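Local atomic coordinates of segregation and condensation protein B (Chlorobium tepidum TLS, PDB entry 1T6S), a protein that takes part in chromosome partitioning, probably as a winged-helix partner of the condensin-like SMC complex that compacts and segregates bacterial DNA. Residues A[136-141]-A[150-155]; A[10-15]-A[30-35]; A[58-63]-A[71-76]. All blocks are in the same frame, centred on the assembly; numbering follows the deposited sequence.

Interaction 1: residues A[136-141]-A[150-155]; sequences EVRGRA and YGTTEV. With NO3 (nitrate ion), chain V; NO3 (nitrate ion), chain N.
Glu-136 and Gly-151 face each other as an antiparallel hydrogen-bonded pair, Glu-136 N donating to Gly-151 O and Gly-151 N to Glu-136 O, each at 2.9 Å. Next along, Val-137 and Tyr-150 form a non-hydrogen-bonded pair, and Tyr-150 CA points a C-H at Glu-136 O.

The polar side-chain work falls mainly to Arg-138. Its chain bends at chi2 (-102°) and lies along the partner strand, where NH1 and NH2 close end-on upon Thr-152 O at 3.3 and 3.2 Å. NH1 also makes a salt bridge to Glu-136 OE1 at 3.0 Å, the extended glutamate coming in at the guanidinium edge. Over one face sits Gly-151 CA, 3.8 Å from Arg-138 CZ; a beta carbon at Gly-151 would run into that group. A leucine in place of Arg-138 would probably strip Thr-152 O of its two-pronged grip and leave the Glu-136 carboxylate without its mate.

Apolar contacts flank this network. Thr-153 CG2 rests against Glu-136 CG at 3.6 Å, while Thr-153 OG1 bonds to Gly-133 O and caps the following helix through Phe-156 N. Val-137 CG2 touches Tyr-150 CE2 at 3.9 Å. The hairpin of strands 135-140 and 148-152, packed on helix 125-131 through Tyr-150, is consistent with the wing of a winged helix-turn-helix domain.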
loop_
_atom_site.group_PDB
_atom_site.type_symbol
_atom_site.label_atom_id
_atom_site.label_comp_id
_atom_site.label_asym_id
_atom_site.label_seq_id
_atom_site.Cartn_x
_atom_site.Cartn_y
_atom_site.Cartn_z
ATOM N N GLU A 136 -10.951 -7.275 -3.365
ATOM C CA GLU A 136 -12.221 -7.862 -3.004
ATOM C C GLU A 136 -12.774 -8.596 -4.223
ATOM O O GLU A 136 -12.285 -8.434 -5.346
ATOM C CB GLU A 136 -13.200 -6.757 -2.609
ATOM C CG GLU A 136 -13.460 -5.778 -3.753
ATOM C CD GLU A 136 -14.389 -4.656 -3.361
ATOM O OE1 GLU A 136 -14.584 -3.737 -4.192
ATOM O OE2 GLU A 136 -14.919 -4.699 -2.228
ATOM N N VAL A 137 -13.815 -9.392 -4.005
ATOM C CA VAL A 137 -14.443 -10.122 -5.105
ATOM C C VAL A 137 -15.345 -9.176 -5.901
ATOM O O VAL A 137 -16.085 -8.392 -5.317
ATOM C CB VAL A 137 -15.300 -11.299 -4.569
ATOM C CG1 VAL A 137 -16.121 -11.920 -5.708
ATOM C CG2 VAL A 137 -14.408 -12.341 -3.931
ATOM N N ARG A 138 -15.286 -9.259 -7.228
ATOM C CA ARG A 138 -16.114 -8.429 -8.104
ATOM C C ARG A 138 -17.187 -9.278 -8.772
ATOM O O ARG A 138 -18.104 -8.748 -9.399
ATOM C CB ARG A 138 -15.274 -7.799 -9.214
ATOM C CG ARG A 138 -14.487 -6.584 -8.822
ATOM C CD ARG A 138 -15.169 -5.302 -9.309
ATOM N NE ARG A 138 -14.182 -4.217 -9.419
ATOM C CZ ARG A 138 -13.595 -3.635 -8.379
ATOM N NH1 ARG A 138 -13.897 -4.018 -7.141
ATOM N NH2 ARG A 138 -12.689 -2.694 -8.581
ATOM N N GLY A 139 -17.046 -10.598 -8.655
ATOM C CA GLY A 139 -17.999 -11.518 -9.254
ATOM C C GLY A 139 -17.344 -12.837 -9.635
ATOM O O GLY A 139 -16.324 -13.197 -9.060
ATOM N N ARG A 140 -17.937 -13.555 -10.589
ATOM C CA ARG A 140 -17.408 -14.835 -11.061
ATOM C C ARG A 140 -17.237 -14.805 -12.571
ATOM O O ARG A 140 -18.119 -14.338 -13.308
ATOM C CB ARG A 140 -18.338 -15.985 -10.657
ATOM C CG ARG A 140 -18.257 -16.356 -9.173
ATOM C CD ARG A 140 -19.188 -17.510 -8.837
ATOM N NE ARG A 140 -19.297 -17.755 -7.401
ATOM C CZ ARG A 140 -18.384 -18.392 -6.671
ATOM N NH1 ARG A 140 -17.282 -18.858 -7.238
ATOM N NH2 ARG A 140 -18.575 -18.569 -5.370
ATOM N N ALA A 141 -16.101 -15.309 -13.039
ATOM C CA ALA A 141 -15.820 -15.302 -14.469
ATOM C C ALA A 141 -16.670 -16.292 -15.232
ATOM O O ALA A 141 -17.089 -17.316 -14.695
ATOM C CB ALA A 141 -14.342 -15.597 -14.720
ATOM N N TYR A 150 -11.309 -10.813 -9.018
ATOM C CA TYR A 150 -10.957 -9.814 -8.008
ATOM C C TYR A 150 -10.720 -8.432 -8.569
ATOM O O TYR A 150 -10.429 -8.276 -9.749
ATOM C CB TYR A 150 -9.720 -10.255 -7.228
ATOM C CG TYR A 150 -9.883 -11.595 -6.557
ATOM C CD1 TYR A 150 -9.613 -12.782 -7.237
ATOM C CD2 TYR A 150 -10.363 -11.680 -5.258
ATOM C CE1 TYR A 150 -9.828 -14.026 -6.625
ATOM C CE2 TYR A 150 -10.579 -12.907 -4.653
ATOM C CZ TYR A 150 -10.312 -14.070 -5.340
ATOM O OH TYR A 150 -10.552 -15.274 -4.722
ATOM N N GLY A 151 -10.856 -7.431 -7.706
ATOM C CA GLY A 151 -10.635 -6.049 -8.105
ATOM C C GLY A 151 -10.088 -5.316 -6.889
ATOM O O GLY A 151 -10.157 -5.847 -5.787
ATOM N N THR A 152 -9.536 -4.120 -7.076
ATOM C CA THR A 152 -8.999 -3.354 -5.959
ATOM C C THR A 152 -10.163 -2.735 -5.172
ATOM O O THR A 152 -11.290 -2.698 -5.662
ATOM C CB THR A 152 -8.025 -2.234 -6.452
ATOM O OG1 THR A 152 -8.651 -1.486 -7.498
ATOM C CG2 THR A 152 -6.711 -2.847 -6.973
ATOM N N THR A 153 -9.882 -2.238 -3.971
ATOM C CA THR A 153 -10.901 -1.659 -3.092
ATOM C C THR A 153 -10.719 -0.153 -2.857
ATOM O O THR A 153 -9.633 0.384 -3.083
ATOM C CB THR A 153 -10.860 -2.335 -1.714
ATOM O OG1 THR A 153 -9.577 -2.103 -1.111
ATOM C CG2 THR A 153 -11.088 -3.840 -1.837
ATOM N N GLU A 154 -11.774 0.526 -2.391
ATOM C CA GLU A 154 -11.680 1.966 -2.115
ATOM C C GLU A 154 -10.676 2.119 -0.980
ATOM O O GLU A 154 -10.052 3.169 -0.807
ATOM C CB GLU A 154 -13.037 2.558 -1.686
ATOM C CG GLU A 154 -13.137 4.080 -1.895
ATOM C CD GLU A 154 -13.165 4.437 -3.369
ATOM O OE1 GLU A 154 -12.780 5.567 -3.736
ATOM O OE2 GLU A 154 -13.580 3.581 -4.183
ATOM N N VAL A 155 -10.525 1.051 -0.207
ATOM C CA VAL A 155 -9.577 1.026 0.888
ATOM C C VAL A 155 -8.171 1.174 0.300
ATOM O O VAL A 155 -7.334 1.921 0.823
ATOM C CB VAL A 155 -9.656 -0.293 1.644
ATOM C CG1 VAL A 155 -8.666 -0.280 2.814
ATOM C CG2 VAL A 155 -11.082 -0.523 2.136
HETATM N N NO3 V . -22.349 -17.021 -5.899
HETATM O O1 NO3 V . -21.597 -16.272 -6.553
HETATM O O2 NO3 V . -21.881 -18.039 -5.487
HETATM O O3 NO3 V . -23.493 -16.663 -5.731
HETATM N N NO3 N . -7.159 0.783 -9.358
HETATM O O1 NO3 N . -6.754 1.862 -9.833
HETATM O O2 NO3 N . -8.326 0.520 -9.522
HETATM O O3 NO3 N . -6.357 0.083 -8.769
HETATM O O HOH W 1 -11.210 -0.450 -7.924
#

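Interaction 2: residues A[10-15]-A[30-35]; sequences RSLEAL and QITAHK
Leu-15 meets Ile-31 and Thr-32 through torsions that turn methyl groups toward the junction of helix 2-18 with the end of helix 25-31. In Leu-15, CG stands opposite the carbonyl carbon (chi1 -70°), and both methyls reach the other segment. In Thr-32, chi1 of 63° places OG1 between the backbone N and the carbonyl carbon; CG2 thereby swings over beside the N and faces helix 2-18, while the hydroxyl turns back to bond with Leu-28 O of helix 25-31.

The threonine methyl is the central group. Leu-15 CD1 approaches Thr-32 CG2 to 3.6 Å, the closest contact across the two segments, with the side chains set at a slant to one another. Ser-11 CB lies farther off, 4.3 Å from Thr-32 CG2, and Leu-12 CD2 marks the limit of the patch at 4.5 Å from the same methyl. Beside it, the two branches of Leu-15 straddle one methyl of the isoleucine: CD1 and CD2 are each 3.9 Å from Ile-31 CG2. Leu-15 CD2 also comes within 4.1 Å of Ile-31 CD1.

The backbones come nearest at Ser-11 and Thr-32, whose CA atoms are 7.1 Å apart. Ala-33 then takes positive phi, and the chain runs on toward helix 38-55. Leu-12 leads inward to Leu-28, Leu-41 and Ala-44. Helices 2-18, 25-31 and 38-55 are consistent with the three-helix core of an N-terminal winged-helix unit, in which this contact joins the first two.

The polar atoms close to the patch are served locally, Ser-11 OG by Gln-7 O as Thr-32 OG1 is by Leu-28 O. Cohesion between these segments therefore rests on dispersion between methyl groups and on their partial removal from water, an attraction that depends on fit more than on direction.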
loop_
_atom_site.group_PDB
_atom_site.type_symbol
_atom_site.label_atom_id
_atom_site.label_comp_id
_atom_site.label_asym_id
_atom_site.label_seq_id
_atom_site.Cartn_x
_atom_site.Cartn_y
_atom_site.Cartn_z
ATOM N N ARG A 10 25.450 21.124 19.524
ATOM C CA ARG A 10 24.819 19.974 20.173
ATOM C C ARG A 10 23.306 19.950 19.928
ATOM O O ARG A 10 22.706 18.882 19.725
ATOM C CB ARG A 10 25.130 19.979 21.678
ATOM C CG ARG A 10 26.506 19.366 22.008
ATOM C CD ARG A 10 27.013 19.754 23.403
ATOM N NE ARG A 10 26.068 19.403 24.463
ATOM C CZ ARG A 10 25.868 18.174 24.934
ATOM N NH1 ARG A 10 26.552 17.141 24.455
ATOM N NH2 ARG A 10 24.972 17.981 25.890
ATOM N N SER A 11 22.691 21.126 19.942
ATOM C CA SER A 11 21.253 21.219 19.681
ATOM C C SER A 11 20.940 20.787 18.242
ATOM O O SER A 11 19.955 20.094 17.995
ATOM C CB SER A 11 20.766 22.641 19.906
ATOM O OG SER A 11 21.082 23.049 21.226
ATOM N N LEU A 12 21.764 21.216 17.289
ATOM C CA LEU A 12 21.536 20.821 15.905
ATOM C C LEU A 12 21.619 19.308 15.798
ATOM O O LEU A 12 20.774 18.670 15.159
ATOM C CB LEU A 12 22.571 21.447 14.977
ATOM C CG LEU A 12 22.461 22.958 14.732
ATOM C CD1 LEU A 12 23.683 23.420 13.934
ATOM C CD2 LEU A 12 21.181 23.300 13.987
ATOM N N GLU A 13 22.644 18.727 16.412
ATOM C CA GLU A 13 22.803 17.278 16.372
ATOM C C GLU A 13 21.565 16.553 16.904
ATOM O O GLU A 13 21.031 15.626 16.261
ATOM C CB GLU A 13 24.014 16.846 17.192
ATOM C CG GLU A 13 24.109 15.338 17.324
ATOM C CD GLU A 13 25.367 14.909 18.052
ATOM O OE1 GLU A 13 26.416 14.729 17.381
ATOM O OE2 GLU A 13 25.306 14.771 19.295
ATOM N N ALA A 14 21.110 16.982 18.077
ATOM C CA ALA A 14 19.934 16.370 18.715
ATOM C C ALA A 14 18.676 16.478 17.850
ATOM O O ALA A 14 17.897 15.537 17.771
ATOM C CB ALA A 14 19.687 17.026 20.072
ATOM N N LEU A 15 18.482 17.628 17.208
ATOM C CA LEU A 15 17.303 17.818 16.360
ATOM C C LEU A 15 17.386 16.945 15.098
ATOM O O LEU A 15 16.452 16.202 14.781
ATOM C CB LEU A 15 17.148 19.308 15.997
ATOM C CG LEU A 15 16.730 20.258 17.147
ATOM C CD1 LEU A 15 16.904 21.713 16.739
ATOM C CD2 LEU A 15 15.250 20.003 17.530
ATOM N N GLN A 30 14.151 28.036 13.672
ATOM C CA GLN A 30 13.016 28.374 14.533
ATOM C C GLN A 30 13.131 27.718 15.898
ATOM O O GLN A 30 12.880 28.351 16.919
ATOM C CB GLN A 30 11.682 27.944 13.895
ATOM C CG GLN A 30 10.463 28.192 14.803
ATOM C CD GLN A 30 9.194 27.490 14.336
ATOM O OE1 GLN A 30 9.229 26.326 13.936
ATOM N NE2 GLN A 30 8.063 28.195 14.402
ATOM N N ILE A 31 13.517 26.448 15.925
ATOM C CA ILE A 31 13.612 25.740 17.199
ATOM C C ILE A 31 14.805 26.161 18.067
ATOM O O ILE A 31 14.682 26.266 19.285
ATOM C CB ILE A 31 13.629 24.202 16.975
ATOM C CG1 ILE A 31 12.327 23.774 16.271
ATOM C CG2 ILE A 31 13.776 23.481 18.317
ATOM C CD1 ILE A 31 12.243 22.285 15.887
ATOM N N THR A 32 15.948 26.422 17.445
ATOM C CA THR A 32 17.131 26.835 18.194
ATOM C C THR A 32 17.122 28.345 18.432
ATOM O O THR A 32 18.020 28.892 19.073
ATOM C CB THR A 32 18.433 26.435 17.433
ATOM O OG1 THR A 32 18.493 27.120 16.176
ATOM C CG2 THR A 32 18.452 24.934 17.165
ATOM N N ALA A 33 16.091 29.013 17.921
ATOM C CA ALA A 33 15.965 30.458 18.054
ATOM C C ALA A 33 17.260 31.136 17.597
ATOM O O ALA A 33 17.694 32.123 18.197
ATOM C CB ALA A 33 15.649 30.837 19.519
ATOM N N HIS A 34 17.871 30.589 16.544
ATOM C CA HIS A 34 19.104 31.133 15.957
ATOM C C HIS A 34 18.866 31.424 14.473
ATOM O O HIS A 34 18.432 30.540 13.733
ATOM C CB HIS A 34 20.269 30.132 16.073
ATOM C CG HIS A 34 21.588 30.684 15.618
ATOM N ND1 HIS A 34 22.327 31.571 16.374
ATOM C CD2 HIS A 34 22.285 30.500 14.469
ATOM C CE1 HIS A 34 23.418 31.910 15.711
ATOM N NE2 HIS A 34 23.416 31.274 14.553
ATOM N N LYS A 35 19.154 32.657 14.052
ATOM C CA LYS A 35 18.971 33.068 12.660
ATOM C C LYS A 35 20.086 32.575 11.737
ATOM O O LYS A 35 20.890 33.363 11.227
ATOM C CB LYS A 35 18.874 34.596 12.552
ATOM C CG LYS A 35 17.630 35.213 13.186
ATOM C CD LYS A 35 17.685 36.737 13.109
ATOM C CE LYS A 35 16.384 37.383 13.593
ATOM N NZ LYS A 35 15.978 36.867 14.929
#

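Interaction 3: residues A[58-63]-A[71-76]; sequences TFRIHA and LTEPEF. With NO3 (nitrate ion), chain L; NO3 (nitrate ion), chain H.
Arg-60, on the hairpin face that carries Leu-71, lies against Glu-73 from the loop just after strand 67-72. From CB, which is 3.9 Å from Glu-73 OE2, the arginine chain passes to CG, tight against the same oxygen at 3.1 Å. A bend at chi2 (-71°) then folds the chain back toward its own strand. At the tip, NH1 donates to Phe-59 O at 2.8 Å, from above the carbonyl plane, and also to Arg-57 O. CZ lies beneath Glu-73 OE1, because guanidinium and carboxylate stack with their planes only 7° apart. The salt bridge from Arg-60 NH2 to Glu-73 OE1 is accordingly long, 3.9 Å: charge attracts across the faces, and no N-H points at the oxygen. Glu-53 gives NH2 a second salt bridge.

The other carboxylate oxygen, Glu-73 OE2, accepts from a water that also donates to Leu-71 O and touches His-62 NE2. This water sits at the edge of the imidazole, and Leu-71 CD2 covers one ring face in a CH-pi contact. At the far edge, His-62 ND1 donates to a nitrate at 2.9 Å from its O1, an ion also held by Arg-140 of the second subunit.

Backbone bonds set the register: Arg-60 and Leu-71 exchange a pair, and Glu-73 N donates to Thr-58 O at 2.8 Å. Beyond them, Thr-58 CG2 rests 3.6 Å from Phe-76 CZ.

The two segments form the open end of the hairpin of strands 59-64 and 67-72, consistent with the wing of an N-terminal winged-helix domain. Helix 38-55 packs along strand 59-64 through Ile-61, Arg-60 and Phe-59, helix 77-84 starts just after Phe-76, and Gly-139 of the second subunit packs on Leu-71.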
loop_
_atom_site.group_PDB
_atom_site.type_symbol
_atom_site.label_atom_id
_atom_site.label_comp_id
_atom_site.label_asym_id
_atom_site.label_seq_id
_atom_site.Cartn_x
_atom_site.Cartn_y
_atom_site.Cartn_z
ATOM N N THR A 58 29.867 5.619 12.858
ATOM C CA THR A 58 29.463 4.919 11.642
ATOM C C THR A 58 28.368 5.614 10.833
ATOM O O THR A 58 27.787 5.021 9.923
ATOM C CB THR A 58 29.000 3.495 11.999
ATOM O OG1 THR A 58 27.883 3.560 12.904
ATOM C CG2 THR A 58 30.150 2.724 12.658
ATOM N N PHE A 59 28.096 6.871 11.166
ATOM C CA PHE A 59 27.069 7.641 10.472
ATOM C C PHE A 59 27.533 9.062 10.151
ATOM O O PHE A 59 28.528 9.550 10.704
ATOM C CB PHE A 59 25.789 7.676 11.316
ATOM C CG PHE A 59 26.030 7.959 12.775
ATOM C CD1 PHE A 59 26.375 9.227 13.205
ATOM C CD2 PHE A 59 25.929 6.939 13.717
ATOM C CE1 PHE A 59 26.615 9.479 14.555
ATOM C CE2 PHE A 59 26.166 7.181 15.072
ATOM C CZ PHE A 59 26.508 8.450 15.487
ATOM N N ARG A 60 26.803 9.718 9.254
ATOM C CA ARG A 60 27.120 11.089 8.835
ATOM C C ARG A 60 25.852 11.835 8.499
ATOM O O ARG A 60 24.854 11.228 8.108
ATOM C CB ARG A 60 27.994 11.105 7.568
ATOM C CG ARG A 60 29.372 10.472 7.695
ATOM C CD ARG A 60 30.329 11.300 8.539
ATOM N NE ARG A 60 31.675 10.721 8.545
ATOM C CZ ARG A 60 32.041 9.662 9.260
ATOM N NH1 ARG A 60 31.161 9.058 10.053
ATOM N NH2 ARG A 60 33.282 9.187 9.162
ATOM N N ILE A 61 25.899 13.156 8.643
ATOM C CA ILE A 61 24.766 13.994 8.285
ATOM C C ILE A 61 24.915 14.381 6.800
ATOM O O ILE A 61 25.975 14.833 6.357
ATOM C CB ILE A 61 24.693 15.288 9.152
ATOM C CG1 ILE A 61 24.366 14.919 10.611
ATOM C CG2 ILE A 61 23.629 16.221 8.592
ATOM C CD1 ILE A 61 24.588 16.045 11.612
ATOM N N HIS A 62 23.837 14.182 6.046
ATOM C CA HIS A 62 23.776 14.480 4.621
ATOM C C HIS A 62 22.702 15.519 4.281
ATOM O O HIS A 62 21.571 15.480 4.794
ATOM C CB HIS A 62 23.469 13.203 3.830
ATOM C CG HIS A 62 24.543 12.164 3.908
ATOM N ND1 HIS A 62 25.472 11.979 2.908
ATOM C CD2 HIS A 62 24.828 11.243 4.859
ATOM C CE1 HIS A 62 26.279 10.987 3.237
ATOM N NE2 HIS A 62 25.909 10.524 4.415
ATOM N N ALA A 63 23.063 16.437 3.393
ATOM C CA ALA A 63 22.157 17.476 2.934
ATOM C C ALA A 63 21.494 16.943 1.673
ATOM O O ALA A 63 22.114 16.919 0.606
ATOM C CB ALA A 63 22.939 18.746 2.610
ATOM N N LEU A 71 22.703 9.279 7.972
ATOM C CA LEU A 71 22.728 8.078 7.133
ATOM C C LEU A 71 23.947 7.274 7.589
ATOM O O LEU A 71 24.963 7.863 7.960
ATOM C CB LEU A 71 22.873 8.454 5.654
ATOM C CG LEU A 71 21.750 8.084 4.680
ATOM C CD1 LEU A 71 20.388 8.476 5.218
ATOM C CD2 LEU A 71 22.021 8.788 3.351
ATOM N N THR A 72 23.852 5.945 7.595
ATOM C CA THR A 72 25.005 5.139 8.003
ATOM C C THR A 72 25.982 5.054 6.828
ATOM O O THR A 72 25.581 5.164 5.669
ATOM C CB THR A 72 24.629 3.689 8.469
ATOM O OG1 THR A 72 23.726 3.087 7.537
ATOM C CG2 THR A 72 23.977 3.722 9.863
ATOM N N GLU A 73 27.257 4.869 7.145
ATOM C CA GLU A 73 28.323 4.791 6.156
ATOM C C GLU A 73 28.194 3.589 5.215
ATOM O O GLU A 73 27.796 2.501 5.627
ATOM C CB GLU A 73 29.678 4.756 6.873
ATOM C CG GLU A 73 30.037 6.072 7.529
ATOM C CD GLU A 73 30.499 7.110 6.517
ATOM O OE1 GLU A 73 31.711 7.130 6.196
ATOM O OE2 GLU A 73 29.651 7.894 6.023
ATOM N N PRO A 74 28.544 3.778 3.930
ATOM C CA PRO A 74 28.459 2.700 2.933
ATOM C C PRO A 74 29.219 1.456 3.332
ATOM O O PRO A 74 28.958 0.367 2.823
ATOM C CB PRO A 74 29.004 3.356 1.659
ATOM C CG PRO A 74 29.960 4.383 2.183
ATOM C CD PRO A 74 29.179 4.977 3.348
ATOM N N GLU A 75 30.143 1.611 4.270
ATOM C CA GLU A 75 30.920 0.471 4.737
ATOM C C GLU A 75 30.040 -0.596 5.386
ATOM O O GLU A 75 30.412 -1.773 5.446
ATOM C CB GLU A 75 31.982 0.929 5.733
ATOM C CG GLU A 75 32.789 -0.208 6.334
ATOM C CD GLU A 75 33.928 0.294 7.193
ATOM O OE1 GLU A 75 34.620 1.239 6.759
ATOM O OE2 GLU A 75 34.135 -0.259 8.296
ATOM N N PHE A 76 28.874 -0.196 5.881
ATOM C CA PHE A 76 27.990 -1.171 6.518
ATOM C C PHE A 76 26.711 -1.390 5.732
ATOM O O PHE A 76 25.709 -1.857 6.278
ATOM C CB PHE A 76 27.654 -0.715 7.938
ATOM C CG PHE A 76 28.853 -0.279 8.717
ATOM C CD1 PHE A 76 29.344 1.017 8.579
ATOM C CD2 PHE A 76 29.542 -1.183 9.527
ATOM C CE1 PHE A 76 30.510 1.413 9.230
ATOM C CE2 PHE A 76 30.711 -0.799 10.185
ATOM C CZ PHE A 76 31.196 0.503 10.035
HETATM N N NO3 L . 24.839 14.184 0.489
HETATM O O1 NO3 L . 24.502 12.995 0.396
HETATM O O2 NO3 L . 24.587 14.894 -0.427
HETATM O O3 NO3 L . 25.399 14.529 1.508
HETATM N N NO3 H . 26.422 17.574 3.880
HETATM O O1 NO3 H . 27.602 17.907 3.691
HETATM O O2 NO3 H . 25.889 16.948 3.005
HETATM O O3 NO3 H . 25.914 17.908 4.923
HETATM O O HOH W 2 27.018 8.435 5.879
#

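Along the chain the contacts follow in series: interaction 2, interaction 3, then interaction 1. Interactions 2 and 3 have centres 21 Å apart, with nearest atoms about 5 Å from each other; interaction 2 joins helices 2-18 and 25-31, interaction 3 pairs strands 59-64 and 67-72, and helix 38-55 packs against both. Interaction 1 lies beyond the chain's centre, its centre 44 Å from that of interaction 3 and 50 Å from that of interaction 2. The elongated chain is consistent with two winged-helix-like units, one at each end. Interactions 1 and 3 both touch the second subunit, where 136-141 of one copy approaches 58-63 and 71-76 of the other, linking hairpin to hairpin across the dimer.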